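Local coordinates for protein WZI (Escherichia coli, PDB 2YNK) that is an outer membrane lectin that binds carbohydrate and underpins the assembly of group 1 capsules, at residues G284-E296 with A305-G317. Residues are numbered along the deposited sequence; the frame is centred on the assembly and turned at random.
Sequences GWPVSFYGQMIGE and ANMFLGGIEGHHG
Tyr290 lies across the neighbouring strand with one ring face on Gly311, whose CA sits 3.9 Å from the ring centroid of Tyr290 and 25° off the ring normal, a CH-pi contact. With chi1 at 53°, CG stands between the backbone N and the carbonyl carbon, which swings the ring over strand 306-317, where glycine has no side chain to obstruct it. Beside it, the Glu313 carboxylate is turned almost perpendicular to the ring (87° between planes), with Glu313 OE2 3.3 Å from Tyr290 CD2. Glu313 OE1 accepts a 2.6 Å bond from His315 NE2 on its anti lone pair and in the imidazole plane, and also bonds Tyr156; OE2 forms a salt bridge with Lys276. Further partners, Glu328 for Tyr290 OH and Asn324 for His315 ND1, tie this buried polar cluster to strand 322-331. Leu309 extends the same packed face, its CD2 3.8 Å from Gln292 CB.

The other face lies partly on the surface and is looser at its Val287, Phe289 and Ile312 end: Val287 CG1 and Ile312 CG1 are 4.2 Å apart, while the Phe289 ring leads away from strand 306-317. It tightens at Met293, which runs extended alongside Phe308 in an oblique Met-aromatic contact (SE to ring centroid 5.0 Å), its CE packing against that ring and the Asn306 amide.

Between the faces runs an antiparallel backbone ladder, nearly straight at Glu313 N to Ser288 O (2.8 Å) but weak at Leu309 N to Gln292 O. Strand 287-295 also bonds to strand 268-278. A buried face rich in polar groups, with Leu309, Ile294 and Met307 among them, and a largely apolar, partly exposed one are consistent with interior and lipid-facing sides of two adjacent, antiparallel staves in this protein's closed beta-barrel.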
# COMPACT_ATOMS: atom_id res chain seq x y z
N GLY A 284 5.06 -12.38 -24.62
CA GLY A 284 5.94 -13.22 -23.80
C GLY A 284 6.99 -12.43 -23.03
O GLY A 284 7.96 -13.02 -22.54
N TRP A 285 6.81 -11.12 -22.92
CA TRP A 285 7.67 -10.29 -22.09
C TRP A 285 7.09 -10.22 -20.71
O TRP A 285 5.90 -9.96 -20.55
CB TRP A 285 7.80 -8.88 -22.66
CG TRP A 285 8.54 -8.81 -23.97
CD1 TRP A 285 9.31 -9.80 -24.58
CD2 TRP A 285 8.64 -7.65 -24.87
NE1 TRP A 285 9.84 -9.35 -25.77
CE2 TRP A 285 9.48 -8.07 -26.00
CE3 TRP A 285 8.13 -6.36 -24.86
CZ2 TRP A 285 9.78 -7.22 -27.05
CZ3 TRP A 285 8.44 -5.51 -25.93
CH2 TRP A 285 9.25 -5.93 -27.00
N PRO A 286 7.92 -10.44 -19.68
CA PRO A 286 7.45 -10.37 -18.31
C PRO A 286 7.53 -8.92 -17.83
O PRO A 286 8.27 -8.58 -16.91
CB PRO A 286 8.43 -11.27 -17.58
CG PRO A 286 9.72 -11.04 -18.29
CD PRO A 286 9.37 -10.70 -19.72
N VAL A 287 6.74 -8.09 -18.51
CA VAL A 287 6.76 -6.65 -18.35
C VAL A 287 5.31 -6.21 -18.29
O VAL A 287 4.46 -6.80 -18.96
CB VAL A 287 7.45 -5.98 -19.55
CG1 VAL A 287 7.32 -4.47 -19.48
CG2 VAL A 287 8.92 -6.39 -19.62
N SER A 288 5.02 -5.20 -17.49
CA SER A 288 3.69 -4.62 -17.44
C SER A 288 3.80 -3.13 -17.36
O SER A 288 4.84 -2.59 -17.00
CB SER A 288 2.91 -5.13 -16.24
OG SER A 288 2.95 -6.53 -16.14
N PHE A 289 2.72 -2.45 -17.71
CA PHE A 289 2.63 -1.04 -17.42
C PHE A 289 1.28 -0.74 -16.78
O PHE A 289 0.29 -1.43 -17.03
CB PHE A 289 2.93 -0.17 -18.65
CG PHE A 289 1.94 -0.30 -19.77
CD1 PHE A 289 2.07 -1.30 -20.73
CD2 PHE A 289 0.90 0.62 -19.91
CE1 PHE A 289 1.17 -1.40 -21.79
CE2 PHE A 289 -0.00 0.53 -20.97
CZ PHE A 289 0.13 -0.48 -21.91
N TYR A 290 1.29 0.28 -15.91
CA TYR A 290 0.13 0.61 -15.10
C TYR A 290 -0.05 2.13 -14.96
O TYR A 290 0.88 2.90 -15.17
CB TYR A 290 0.26 -0.04 -13.73
CG TYR A 290 1.57 0.26 -13.02
CD1 TYR A 290 1.73 1.45 -12.30
CD2 TYR A 290 2.63 -0.64 -13.07
CE1 TYR A 290 2.92 1.73 -11.65
CE2 TYR A 290 3.83 -0.36 -12.42
CZ TYR A 290 3.96 0.83 -11.71
OH TYR A 290 5.14 1.12 -11.05
N GLY A 291 -1.26 2.53 -14.59
CA GLY A 291 -1.61 3.94 -14.40
C GLY A 291 -2.78 4.14 -13.44
O GLY A 291 -3.60 3.24 -13.24
N GLN A 292 -2.84 5.32 -12.85
CA GLN A 292 -3.91 5.66 -11.91
C GLN A 292 -4.23 7.14 -12.03
O GLN A 292 -3.33 7.97 -12.09
CB GLN A 292 -3.48 5.32 -10.48
CG GLN A 292 -4.53 5.63 -9.41
CD GLN A 292 -4.13 5.13 -8.03
OE1 GLN A 292 -3.07 5.50 -7.52
NE2 GLN A 292 -4.98 4.30 -7.43
N MSE A 293 -5.52 7.45 -12.05
CA MSE A 293 -5.97 8.84 -12.18
C MSE A 293 -7.05 9.11 -11.18
O MSE A 293 -8.20 8.74 -11.40
CB MSE A 293 -6.47 9.09 -13.60
CG MSE A 293 -6.83 10.55 -13.83
SE MSE A 293 -7.88 10.74 -15.49
CE MSE A 293 -7.71 12.68 -15.77
N ILE A 294 -6.70 9.77 -10.08
CA ILE A 294 -7.68 10.16 -9.08
C ILE A 294 -7.93 11.65 -9.16
O ILE A 294 -6.99 12.43 -9.30
CB ILE A 294 -7.20 9.84 -7.66
CG1 ILE A 294 -6.93 8.35 -7.53
CG2 ILE A 294 -8.25 10.28 -6.66
CD1 ILE A 294 -8.17 7.49 -7.61
N GLY A 295 -9.20 12.04 -9.06
CA GLY A 295 -9.60 13.45 -9.14
C GLY A 295 -10.25 13.94 -7.86
O GLY A 295 -10.78 13.15 -7.09
N GLU A 296 -10.20 15.25 -7.65
CA GLU A 296 -10.76 15.85 -6.44
C GLU A 296 -12.24 16.21 -6.57
O GLU A 296 -12.96 16.22 -5.58
CB GLU A 296 -9.94 17.07 -6.02
CG GLU A 296 -8.70 16.71 -5.22
CD GLU A 296 -8.99 16.37 -3.76
OE1 GLU A 296 -10.18 16.25 -3.37
OE2 GLU A 296 -8.01 16.22 -3.00
N ALA A 305 -10.10 17.80 -11.72
CA ALA A 305 -9.04 18.26 -10.81
C ALA A 305 -8.11 17.09 -10.47
O ALA A 305 -7.89 16.75 -9.30
CB ALA A 305 -9.65 18.86 -9.55
N ASN A 306 -7.56 16.50 -11.54
CA ASN A 306 -6.97 15.17 -11.50
C ASN A 306 -5.49 15.09 -11.17
O ASN A 306 -4.68 15.82 -11.71
CB ASN A 306 -7.21 14.46 -12.83
CG ASN A 306 -8.65 14.05 -13.02
OD1 ASN A 306 -9.16 13.21 -12.29
ND2 ASN A 306 -9.31 14.64 -14.01
N MSE A 307 -5.16 14.16 -10.27
CA MSE A 307 -3.78 13.77 -9.99
C MSE A 307 -3.48 12.55 -10.81
O MSE A 307 -4.36 11.73 -11.05
CB MSE A 307 -3.63 13.47 -8.51
CG MSE A 307 -3.91 14.73 -7.71
SE MSE A 307 -3.93 14.31 -5.80
CE MSE A 307 -5.67 13.40 -5.71
N PHE A 308 -2.23 12.43 -11.24
CA PHE A 308 -1.83 11.37 -12.15
C PHE A 308 -0.70 10.51 -11.61
O PHE A 308 0.13 10.95 -10.81
CB PHE A 308 -1.41 11.98 -13.48
CG PHE A 308 -2.54 12.61 -14.23
CD1 PHE A 308 -2.87 13.94 -14.00
CD2 PHE A 308 -3.27 11.87 -15.15
CE1 PHE A 308 -3.92 14.53 -14.70
CE2 PHE A 308 -4.31 12.46 -15.84
CZ PHE A 308 -4.64 13.79 -15.62
N LEU A 309 -0.69 9.27 -12.09
CA LEU A 309 0.33 8.30 -11.75
C LEU A 309 0.44 7.27 -12.86
O LEU A 309 -0.57 6.80 -13.38
CB LEU A 309 -0.03 7.63 -10.43
CG LEU A 309 0.80 6.42 -9.99
CD1 LEU A 309 0.73 6.32 -8.47
CD2 LEU A 309 0.34 5.12 -10.67
N GLY A 310 1.68 6.95 -13.23
CA GLY A 310 1.95 5.96 -14.26
C GLY A 310 3.26 5.26 -13.98
O GLY A 310 4.13 5.81 -13.30
N GLY A 311 3.40 4.05 -14.49
CA GLY A 311 4.64 3.29 -14.35
C GLY A 311 4.77 2.07 -15.25
O GLY A 311 3.82 1.64 -15.91
N ILE A 312 5.97 1.51 -15.25
CA ILE A 312 6.28 0.34 -16.05
C ILE A 312 7.11 -0.58 -15.17
O ILE A 312 7.99 -0.10 -14.44
CB ILE A 312 7.04 0.75 -17.33
CG1 ILE A 312 7.28 -0.45 -18.24
CG2 ILE A 312 8.35 1.44 -17.00
CD1 ILE A 312 8.08 -0.11 -19.48
N GLU A 313 6.82 -1.88 -15.20
CA GLU A 313 7.52 -2.85 -14.35
C GLU A 313 7.94 -4.08 -15.14
O GLU A 313 7.29 -4.45 -16.12
CB GLU A 313 6.65 -3.27 -13.16
CG GLU A 313 5.23 -3.68 -13.52
CD GLU A 313 4.44 -4.23 -12.35
OE1 GLU A 313 4.92 -5.16 -11.68
OE2 GLU A 313 3.32 -3.72 -12.10
N GLY A 314 9.05 -4.68 -14.71
CA GLY A 314 9.54 -5.92 -15.29
C GLY A 314 9.98 -6.90 -14.22
O GLY A 314 10.30 -6.50 -13.10
N HIS A 315 10.01 -8.18 -14.58
CA HIS A 315 10.28 -9.26 -13.64
C HIS A 315 11.00 -10.37 -14.37
O HIS A 315 10.47 -10.93 -15.32
CB HIS A 315 8.97 -9.77 -13.06
CG HIS A 315 8.14 -8.69 -12.39
ND1 HIS A 315 8.32 -8.34 -11.11
CD2 HIS A 315 7.11 -7.90 -12.88
CE1 HIS A 315 7.45 -7.37 -10.79
NE2 HIS A 315 6.71 -7.10 -11.87
N HIS A 316 12.21 -10.69 -13.94
CA HIS A 316 13.09 -11.55 -14.72
C HIS A 316 13.72 -12.59 -13.84
O HIS A 316 13.89 -12.37 -12.64
CB HIS A 316 14.18 -10.71 -15.37
CG HIS A 316 13.66 -9.54 -16.17
ND1 HIS A 316 13.07 -9.68 -17.37
CD2 HIS A 316 13.66 -8.17 -15.90
CE1 HIS A 316 12.72 -8.47 -17.85
NE2 HIS A 316 13.08 -7.55 -16.95
N GLY A 317 14.05 -13.74 -14.43
CA GLY A 317 14.84 -14.77 -13.76
C GLY A 317 16.27 -14.68 -14.26
O GLY A 317 16.50 -14.30 -15.40